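Side-chain contacts in oxidoreductase (Corynebacterium diphtheriae, PDB 3K1Y), which probably acts as an FMN-dependent oxidoreductase of the NADPH-dependent FMN reductase family, built on a flavodoxin-like fold: residues V16-L21 / Q29-I34; G88-T93 / G180-L185; I123-G128 / S133-Y138. All coordinates share one frame; numbering follows the deposited sequence.

Contact 1: V16-L21 / Q29-I34; sequences VISAGL and QIADSI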
loop_
_atom_site.group_PDB
_atom_site.type_symbol
_atom_site.label_atom_id
_atom_site.label_comp_id
_atom_site.label_asym_id
_atom_site.label_seq_id
_atom_site.Cartn_x
_atom_site.Cartn_y
_atom_site.Cartn_z
ATOM N N VAL A 16 -10.106 17.985 -14.798
ATOM C CA VAL A 16 -10.060 16.543 -15.008
ATOM C C VAL A 16 -8.737 16.154 -15.639
ATOM O O VAL A 16 -8.432 16.589 -16.747
ATOM C CB VAL A 16 -11.218 16.075 -15.941
ATOM C CG1 VAL A 16 -11.100 14.574 -16.235
ATOM C CG2 VAL A 16 -12.567 16.395 -15.301
ATOM N N ILE A 17 -7.948 15.350 -14.931
ATOM C CA ILE A 17 -6.665 14.899 -15.458
ATOM C C ILE A 17 -6.861 13.491 -16.000
ATOM O O ILE A 17 -7.401 12.627 -15.313
ATOM C CB ILE A 17 -5.565 14.834 -14.369
ATOM C CG1 ILE A 17 -5.448 16.170 -13.624
ATOM C CG2 ILE A 17 -4.230 14.494 -15.017
ATOM C CD1 ILE A 17 -5.113 17.351 -14.501
ATOM N N SER A 18 -6.420 13.260 -17.230
ATOM C CA SER A 18 -6.557 11.946 -17.841
ATOM C C SER A 18 -5.211 11.559 -18.440
ATOM O O SER A 18 -4.701 12.247 -19.324
ATOM C CB SER A 18 -7.642 11.989 -18.919
ATOM O OG SER A 18 -7.984 10.685 -19.335
ATOM N N ALA A 19 -4.652 10.446 -17.968
ATOM C CA ALA A 19 -3.328 9.989 -18.409
ATOM C C ALA A 19 -3.283 8.861 -19.447
ATOM O O ALA A 19 -2.268 8.177 -19.580
ATOM C CB ALA A 19 -2.489 9.595 -17.170
ATOM N N GLY A 20 -4.368 8.669 -20.184
ATOM C CA GLY A 20 -4.384 7.618 -21.188
ATOM C C GLY A 20 -3.514 7.939 -22.391
ATOM O O GLY A 20 -3.334 9.106 -22.748
ATOM N N LEU A 21 -2.978 6.905 -23.029
ATOM C CA LEU A 21 -2.118 7.092 -24.186
ATOM C C LEU A 21 -2.643 6.491 -25.488
ATOM O O LEU A 21 -2.000 6.629 -26.525
ATOM C CB LEU A 21 -0.726 6.523 -23.892
ATOM C CG LEU A 21 0.280 7.413 -23.148
ATOM C CD1 LEU A 21 -0.410 8.259 -22.102
ATOM C CD2 LEU A 21 1.349 6.531 -22.516
ATOM N N GLN A 29 -12.314 8.038 -21.562
ATOM C CA GLN A 29 -13.729 7.671 -21.596
ATOM C C GLN A 29 -14.363 7.619 -20.198
ATOM O O GLN A 29 -15.467 8.134 -20.001
ATOM C CB GLN A 29 -13.913 6.336 -22.320
ATOM C CG GLN A 29 -13.384 6.374 -23.752
ATOM C CD GLN A 29 -13.467 5.035 -24.476
ATOM O OE1 GLN A 29 -13.002 4.007 -23.970
ATOM N NE2 GLN A 29 -14.044 5.047 -25.672
ATOM N N ILE A 30 -13.683 7.016 -19.225
ATOM C CA ILE A 30 -14.264 6.965 -17.890
ATOM C C ILE A 30 -14.176 8.353 -17.271
ATOM O O ILE A 30 -15.029 8.750 -16.477
ATOM C CB ILE A 30 -13.557 5.944 -16.973
ATOM C CG1 ILE A 30 -14.253 5.940 -15.614
ATOM C CG2 ILE A 30 -12.065 6.278 -16.834
ATOM C CD1 ILE A 30 -13.740 4.905 -14.662
ATOM N N ALA A 31 -13.147 9.096 -17.661
ATOM C CA ALA A 31 -12.957 10.452 -17.171
ATOM C C ALA A 31 -14.150 11.297 -17.619
ATOM O O ALA A 31 -14.697 12.075 -16.841
ATOM C CB ALA A 31 -11.663 11.027 -17.725
ATOM N N ASP A 32 -14.552 11.140 -18.875
ATOM C CA ASP A 32 -15.693 11.887 -19.401
ATOM C C ASP A 32 -16.981 11.463 -18.705
ATOM O O ASP A 32 -17.830 12.306 -18.400
ATOM C CB ASP A 32 -15.840 11.688 -20.916
ATOM C CG ASP A 32 -14.708 12.331 -21.698
ATOM O OD1 ASP A 32 -14.074 13.262 -21.160
ATOM O OD2 ASP A 32 -14.463 11.916 -22.853
ATOM N N SER A 33 -17.133 10.167 -18.455
ATOM C CA SER A 33 -18.328 9.692 -17.778
ATOM C C SER A 33 -18.383 10.328 -16.410
ATOM O O SER A 33 -19.439 10.776 -15.961
ATOM C CB SER A 33 -18.314 8.172 -17.624
ATOM O OG SER A 33 -18.655 7.543 -18.845
ATOM N N ILE A 34 -17.233 10.388 -15.750
ATOM C CA ILE A 34 -17.191 10.966 -14.419
ATOM C C ILE A 34 -17.550 12.451 -14.430
ATOM O O ILE A 34 -18.412 12.875 -13.666
ATOM C CB ILE A 34 -15.806 10.761 -13.746
ATOM C CG1 ILE A 34 -15.504 9.266 -13.623
ATOM C CG2 ILE A 34 -15.806 11.392 -12.349
ATOM C CD1 ILE A 34 -14.275 8.936 -12.807
#
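Strand residues 16-18 and helical residues 29-34 come nearest where the CA atoms of S18 and A31 lie 6.6 Å apart, a spacing that a small side chain on the helix makes possible. The methyl of A31 is the one helical group that does the touching. Its CB points at the strand and meets two side chains of the same strand face, V16 CG1 (3.9 Å from A31 CB) and S18 OG (4.0 Å from A31 CB), which approach it roughly at right angles to each other. I17, the residue between them, turns to the other face of the sheet. The torsions of V16 and S18 match: each places its reaching atom opposite the backbone N, V16 CG1 at chi1 176° and S18 OG at chi1 -168°, and both thereby arrive at the methyl. With V16 the meeting is methyl to methyl and purely apolar; with S18 it is a van der Waals touch of a hydroxyl oxygen on carbon.

This is the first beta-alpha-beta crossover of a flavodoxin-like fold, in which strand 12-18 leads through a short loop into helix 26-44, and the helix returns the chain to strand 49-55, parallel to the first. In this family the loop after the first strand commonly helps to bind the flavin phosphate, and residues 19-21 enter the corresponding loop here.

The same helix reaches other strands of the sheet: I30 touches V156 and A158 of strand 150-159, and I34 touches V90 and V156. On a more exposed flank D32 forms a salt bridge through OD1 with R28, one turn earlier. V16 meanwhile packs beside V51 and T53 on one neighbouring strand and V90 on the other.

Contact 2: G88-T93 / G180-L185; sequences GLVVAT and GELASL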
loop_
_atom_site.group_PDB
_atom_site.type_symbol
_atom_site.label_atom_id
_atom_site.label_comp_id
_atom_site.label_asym_id
_atom_site.label_seq_id
_atom_site.Cartn_x
_atom_site.Cartn_y
_atom_site.Cartn_z
ATOM N N GLY A 88 -13.346 21.514 -7.930
ATOM C CA GLY A 88 -13.337 20.068 -7.897
ATOM C C GLY A 88 -12.278 19.531 -8.825
ATOM O O GLY A 88 -11.732 20.266 -9.647
ATOM N N LEU A 89 -11.978 18.246 -8.703
ATOM C CA LEU A 89 -10.968 17.652 -9.555
ATOM C C LEU A 89 -11.221 16.180 -9.751
ATOM O O LEU A 89 -11.709 15.503 -8.851
ATOM C CB LEU A 89 -9.580 17.840 -8.939
ATOM C CG LEU A 89 -8.489 16.910 -9.476
ATOM C CD1 LEU A 89 -8.059 17.406 -10.839
ATOM C CD2 LEU A 89 -7.307 16.862 -8.506
ATOM N N VAL A 90 -10.876 15.695 -10.936
ATOM C CA VAL A 90 -11.020 14.292 -11.279
ATOM C C VAL A 90 -9.708 13.850 -11.920
ATOM O O VAL A 90 -9.172 14.541 -12.790
ATOM C CB VAL A 90 -12.166 14.074 -12.282
ATOM C CG1 VAL A 90 -12.181 12.617 -12.755
ATOM C CG2 VAL A 90 -13.483 14.436 -11.626
ATOM N N VAL A 91 -9.188 12.713 -11.470
ATOM C CA VAL A 91 -7.946 12.173 -11.998
ATOM C C VAL A 91 -8.183 10.737 -12.435
ATOM O O VAL A 91 -8.741 9.932 -11.686
ATOM C CB VAL A 91 -6.787 12.210 -10.947
ATOM C CG1 VAL A 91 -6.454 13.649 -10.594
ATOM C CG2 VAL A 91 -7.169 11.420 -9.685
ATOM N N ALA A 92 -7.774 10.425 -13.656
ATOM C CA ALA A 92 -7.963 9.089 -14.195
ATOM C C ALA A 92 -6.644 8.609 -14.756
ATOM O O ALA A 92 -5.933 9.360 -15.421
ATOM C CB ALA A 92 -9.019 9.103 -15.289
ATOM N N THR A 93 -6.317 7.352 -14.484
ATOM C CA THR A 93 -5.072 6.801 -14.972
ATOM C C THR A 93 -5.189 5.358 -15.414
ATOM O O THR A 93 -5.923 4.571 -14.821
ATOM C CB THR A 93 -3.959 6.842 -13.885
ATOM O OG1 THR A 93 -2.730 6.346 -14.435
ATOM C CG2 THR A 93 -4.335 5.948 -12.696
ATOM N N GLY A 180 -21.949 12.492 -6.964
ATOM C CA GLY A 180 -22.723 13.178 -5.951
ATOM C C GLY A 180 -21.847 13.625 -4.800
ATOM O O GLY A 180 -21.962 14.757 -4.318
ATOM N N GLU A 181 -20.967 12.736 -4.349
ATOM C CA GLU A 181 -20.072 13.065 -3.247
ATOM C C GLU A 181 -19.255 14.300 -3.608
ATOM O O GLU A 181 -19.174 15.257 -2.835
ATOM C CB GLU A 181 -19.134 11.888 -2.948
ATOM C CG GLU A 181 -19.715 10.829 -2.020
ATOM C CD GLU A 181 -18.984 9.490 -2.127
ATOM O OE1 GLU A 181 -17.732 9.486 -2.163
ATOM O OE2 GLU A 181 -19.665 8.438 -2.170
ATOM N N LEU A 182 -18.662 14.283 -4.796
ATOM C CA LEU A 182 -17.851 15.404 -5.241
ATOM C C LEU A 182 -18.702 16.666 -5.444
ATOM O O LEU A 182 -18.269 17.774 -5.097
ATOM C CB LEU A 182 -17.110 15.024 -6.527
ATOM C CG LEU A 182 -16.146 16.026 -7.164
ATOM C CD1 LEU A 182 -15.146 16.554 -6.147
ATOM C CD2 LEU A 182 -15.421 15.338 -8.301
ATOM N N ALA A 183 -19.912 16.500 -5.976
ATOM C CA ALA A 183 -20.797 17.642 -6.212
ATOM C C ALA A 183 -21.135 18.364 -4.914
ATOM O O ALA A 183 -21.236 19.590 -4.890
ATOM C CB ALA A 183 -22.075 17.197 -6.913
ATOM N N SER A 184 -21.315 17.612 -3.835
ATOM C CA SER A 184 -21.624 18.235 -2.562
ATOM C C SER A 184 -20.483 19.113 -2.083
ATOM O O SER A 184 -20.712 20.247 -1.660
ATOM C CB SER A 184 -21.943 17.185 -1.497
ATOM O OG SER A 184 -23.313 16.846 -1.539
ATOM N N LEU A 185 -19.257 18.593 -2.127
ATOM C CA LEU A 185 -18.109 19.389 -1.696
ATOM C C LEU A 185 -18.007 20.628 -2.587
ATOM O O LEU A 185 -17.739 21.731 -2.111
ATOM C CB LEU A 185 -16.802 18.581 -1.785
ATOM C CG LEU A 185 -16.366 17.595 -0.682
ATOM C CD1 LEU A 185 -17.341 17.597 0.483
ATOM C CD2 LEU A 185 -16.242 16.204 -1.280
#
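G88 meets L182 at the start of the strand, and with no side chain of its own it offers the leucine bare backbone: the CD1 methyl of L182 stands 4.3 Å from G88 CA. The two CA atoms are 7.0 Å apart, the nearest such pair between the segments. L89 follows with its side chain directed to the other face of the sheet, among A15, I17 and T121, yet its carbonyl still takes part, since L89 O lies 3.8 Å from the CD2 methyl of L182. That approach is a van der Waals contact of oxygen on carbon. V90 then supplies the one side-chain-to-side-chain touch, its CG2 methyl 4.0 Å from L182 CD2. The valine and leucine side chains cross at a slant, and V90 gives the branch that lies beside its own backbone N, while CG1 is turned elsewhere and packs on I34. Beyond V90 the strand runs on past the end of the contact.

A single leucine therefore makes the whole helical side of the junction. With chi1 at -178°, its CG is extended away from the backbone N, and the fork of the side chain is carried out to the strand, CD1 taking the glycine and CD2 the carbonyl and the valine. The short axes of strand and helix approach to 9.1 Å, their directions 150° apart, so that the helix runs roughly antiparallel to the strand, as is usual for the helices that pack on the parallel sheet of a flavodoxin-like fold.

Strand 88-94 is the central strand of the parallel sheet, flanked by strands 12-18 and 120-127. The late part of helix 165-188 lies beside the beginning of this strand, with L182 also touching P120 and I122, while helix 26-44 packs alongside through I34 on V90 and A41 on A183.

Contact 3: I123-G128 / S133-Y138; sequences IAATAG and SLVLDY. With SO4 (sulfate ion), chain H.
L136 and I123 pair across 6.8 Å between CA atoms, at the close-fitting end of the contact. The CD2 methyl of L136 is laid on the strand backbone, 3.8 Å from A124 CA, and also borders the methyl of A125. From the strand, I123 sends its CD1 methyl to 3.7 Å from L136 O and 4.2 Å from L136 CB. Its chi1 of 53° sets CG1 between backbone N and carbonyl carbon, from where an extended chi2 carries CD1 to the helix. A125 CB completes the patch, 3.8 Å from V135 CG1.

Farther along, the strand and the helix start diverge, and A127 and G128 are partly exposed. There a sulfate, probably from the crystallisation liquor, accepts a weak hydrogen bond from G128 N to O3 of 3.1 Å, and S129 OG binds it too. Away from the strand, Y138 meets Y138 of the third subunit, the ring planes nearly parallel.

Strand 120-127 lies between strands 88-94 and 150-159, and helix 135-146 forms the helical part of the crossover to the latter, where F157 touches A125 and V135.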
loop_
_atom_site.group_PDB
_atom_site.type_symbol
_atom_site.label_atom_id
_atom_site.label_comp_id
_atom_site.label_asym_id
_atom_site.label_seq_id
_atom_site.Cartn_x
_atom_site.Cartn_y
_atom_site.Cartn_z
ATOM N N ILE A 123 -10.859 9.911 -7.303
ATOM C CA ILE A 123 -9.744 9.213 -7.930
ATOM C C ILE A 123 -10.297 8.068 -8.789
ATOM O O ILE A 123 -11.255 7.391 -8.405
ATOM C CB ILE A 123 -8.747 8.691 -6.871
ATOM C CG1 ILE A 123 -9.472 7.867 -5.813
ATOM C CG2 ILE A 123 -8.030 9.881 -6.208
ATOM C CD1 ILE A 123 -8.536 7.235 -4.810
ATOM N N ALA A 124 -9.721 7.879 -9.967
ATOM C CA ALA A 124 -10.191 6.837 -10.861
ATOM C C ALA A 124 -9.097 6.184 -11.714
ATOM O O ALA A 124 -8.090 6.811 -12.068
ATOM C CB ALA A 124 -11.296 7.400 -11.761
ATOM N N ALA A 125 -9.314 4.917 -12.046
ATOM C CA ALA A 125 -8.378 4.159 -12.862
ATOM C C ALA A 125 -9.150 3.185 -13.741
ATOM O O ALA A 125 -10.340 2.950 -13.536
ATOM C CB ALA A 125 -7.417 3.401 -11.981
ATOM N N THR A 126 -8.468 2.620 -14.724
ATOM C CA THR A 126 -9.104 1.664 -15.608
ATOM C C THR A 126 -8.123 0.607 -16.088
ATOM O O THR A 126 -6.910 0.794 -16.029
ATOM C CB THR A 126 -9.706 2.355 -16.848
ATOM O OG1 THR A 126 -10.297 1.363 -17.695
ATOM C CG2 THR A 126 -8.625 3.097 -17.637
ATOM N N ALA A 127 -8.673 -0.500 -16.566
ATOM C CA ALA A 127 -7.901 -1.616 -17.102
ATOM C C ALA A 127 -8.917 -2.599 -17.670
ATOM O O ALA A 127 -10.118 -2.302 -17.702
ATOM C CB ALA A 127 -7.071 -2.275 -16.005
ATOM N N GLY A 128 -8.450 -3.758 -18.122
ATOM C CA GLY A 128 -9.358 -4.746 -18.680
ATOM C C GLY A 128 -10.165 -5.417 -17.584
ATOM O O GLY A 128 -11.402 -5.430 -17.609
ATOM N N SER A 133 -7.909 -3.351 -8.981
ATOM C CA SER A 133 -8.748 -2.263 -8.503
ATOM C C SER A 133 -8.215 -1.581 -7.242
ATOM O O SER A 133 -8.525 -0.415 -6.997
ATOM C CB SER A 133 -10.185 -2.745 -8.273
ATOM O OG SER A 133 -10.253 -3.681 -7.217
ATOM N N LEU A 134 -7.405 -2.276 -6.449
ATOM C CA LEU A 134 -6.870 -1.651 -5.232
ATOM C C LEU A 134 -5.762 -0.638 -5.532
ATOM O O LEU A 134 -5.095 -0.141 -4.620
ATOM C CB LEU A 134 -6.358 -2.708 -4.235
ATOM C CG LEU A 134 -7.363 -3.693 -3.611
ATOM C CD1 LEU A 134 -6.645 -4.586 -2.620
ATOM C CD2 LEU A 134 -8.478 -2.950 -2.913
ATOM N N VAL A 135 -5.555 -0.335 -6.808
ATOM C CA VAL A 135 -4.553 0.658 -7.169
ATOM C C VAL A 135 -5.071 2.007 -6.678
ATOM O O VAL A 135 -4.308 2.947 -6.486
ATOM C CB VAL A 135 -4.330 0.742 -8.692
ATOM C CG1 VAL A 135 -5.605 1.215 -9.385
ATOM C CG2 VAL A 135 -3.188 1.689 -8.986
ATOM N N LEU A 136 -6.381 2.096 -6.477
ATOM C CA LEU A 136 -6.977 3.330 -5.985
ATOM C C LEU A 136 -6.586 3.610 -4.534
ATOM O O LEU A 136 -5.994 4.647 -4.231
ATOM C CB LEU A 136 -8.501 3.274 -6.089
ATOM C CG LEU A 136 -9.110 3.306 -7.495
ATOM C CD1 LEU A 136 -10.633 3.352 -7.392
ATOM C CD2 LEU A 136 -8.596 4.526 -8.252
ATOM N N ASP A 137 -6.902 2.675 -3.644
ATOM C CA ASP A 137 -6.620 2.858 -2.222
ATOM C C ASP A 137 -5.195 2.711 -1.733
ATOM O O ASP A 137 -4.901 3.075 -0.596
ATOM C CB ASP A 137 -7.514 1.948 -1.387
ATOM C CG ASP A 137 -8.949 2.388 -1.414
ATOM O OD1 ASP A 137 -9.173 3.610 -1.546
ATOM O OD2 ASP A 137 -9.847 1.525 -1.295
ATOM N N TYR A 138 -4.308 2.199 -2.578
ATOM C CA TYR A 138 -2.921 2.010 -2.179
ATOM C C TYR A 138 -1.901 2.827 -2.956
ATOM O O TYR A 138 -0.732 2.870 -2.575
ATOM C CB TYR A 138 -2.571 0.523 -2.262
ATOM C CG TYR A 138 -3.244 -0.289 -1.189
ATOM C CD1 TYR A 138 -2.899 -0.124 0.146
ATOM C CD2 TYR A 138 -4.258 -1.184 -1.500
ATOM C CE1 TYR A 138 -3.553 -0.824 1.150
ATOM C CE2 TYR A 138 -4.922 -1.895 -0.499
ATOM C CZ TYR A 138 -4.563 -1.703 0.821
ATOM O OH TYR A 138 -5.233 -2.365 1.819
HETATM S S SO4 H . -5.416 -6.352 -16.481
HETATM O O1 SO4 H . -4.519 -5.351 -15.993
HETATM O O2 SO4 H . -6.193 -6.930 -15.510
HETATM O O3 SO4 H . -6.313 -5.885 -17.407
HETATM O O4 SO4 H . -4.636 -7.361 -17.025
#

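The three contacts share one parallel sheet of a flavodoxin-like core. Their centres lie about 12 Å (contacts 1 and 2), 13 Å (1 and 3) and 15 Å (2 and 3) apart. Strands 12-18, 88-94 and 120-127 are successive neighbours, joined by probable backbone hydrogen bonds such as I17 N to V90 O, 2.6 Å. Contact 1 is completed before contact 2 begins, and contact 3 falls in the sequence between the two halves of contact 2. Contacts 1 and 3 belong to local crossovers, whereas contact 2 brings the last helix back to the central strand. Helices 26-44 and 165-188 share one face and helix 135-146 packs on the other, burying the sheet from both sides.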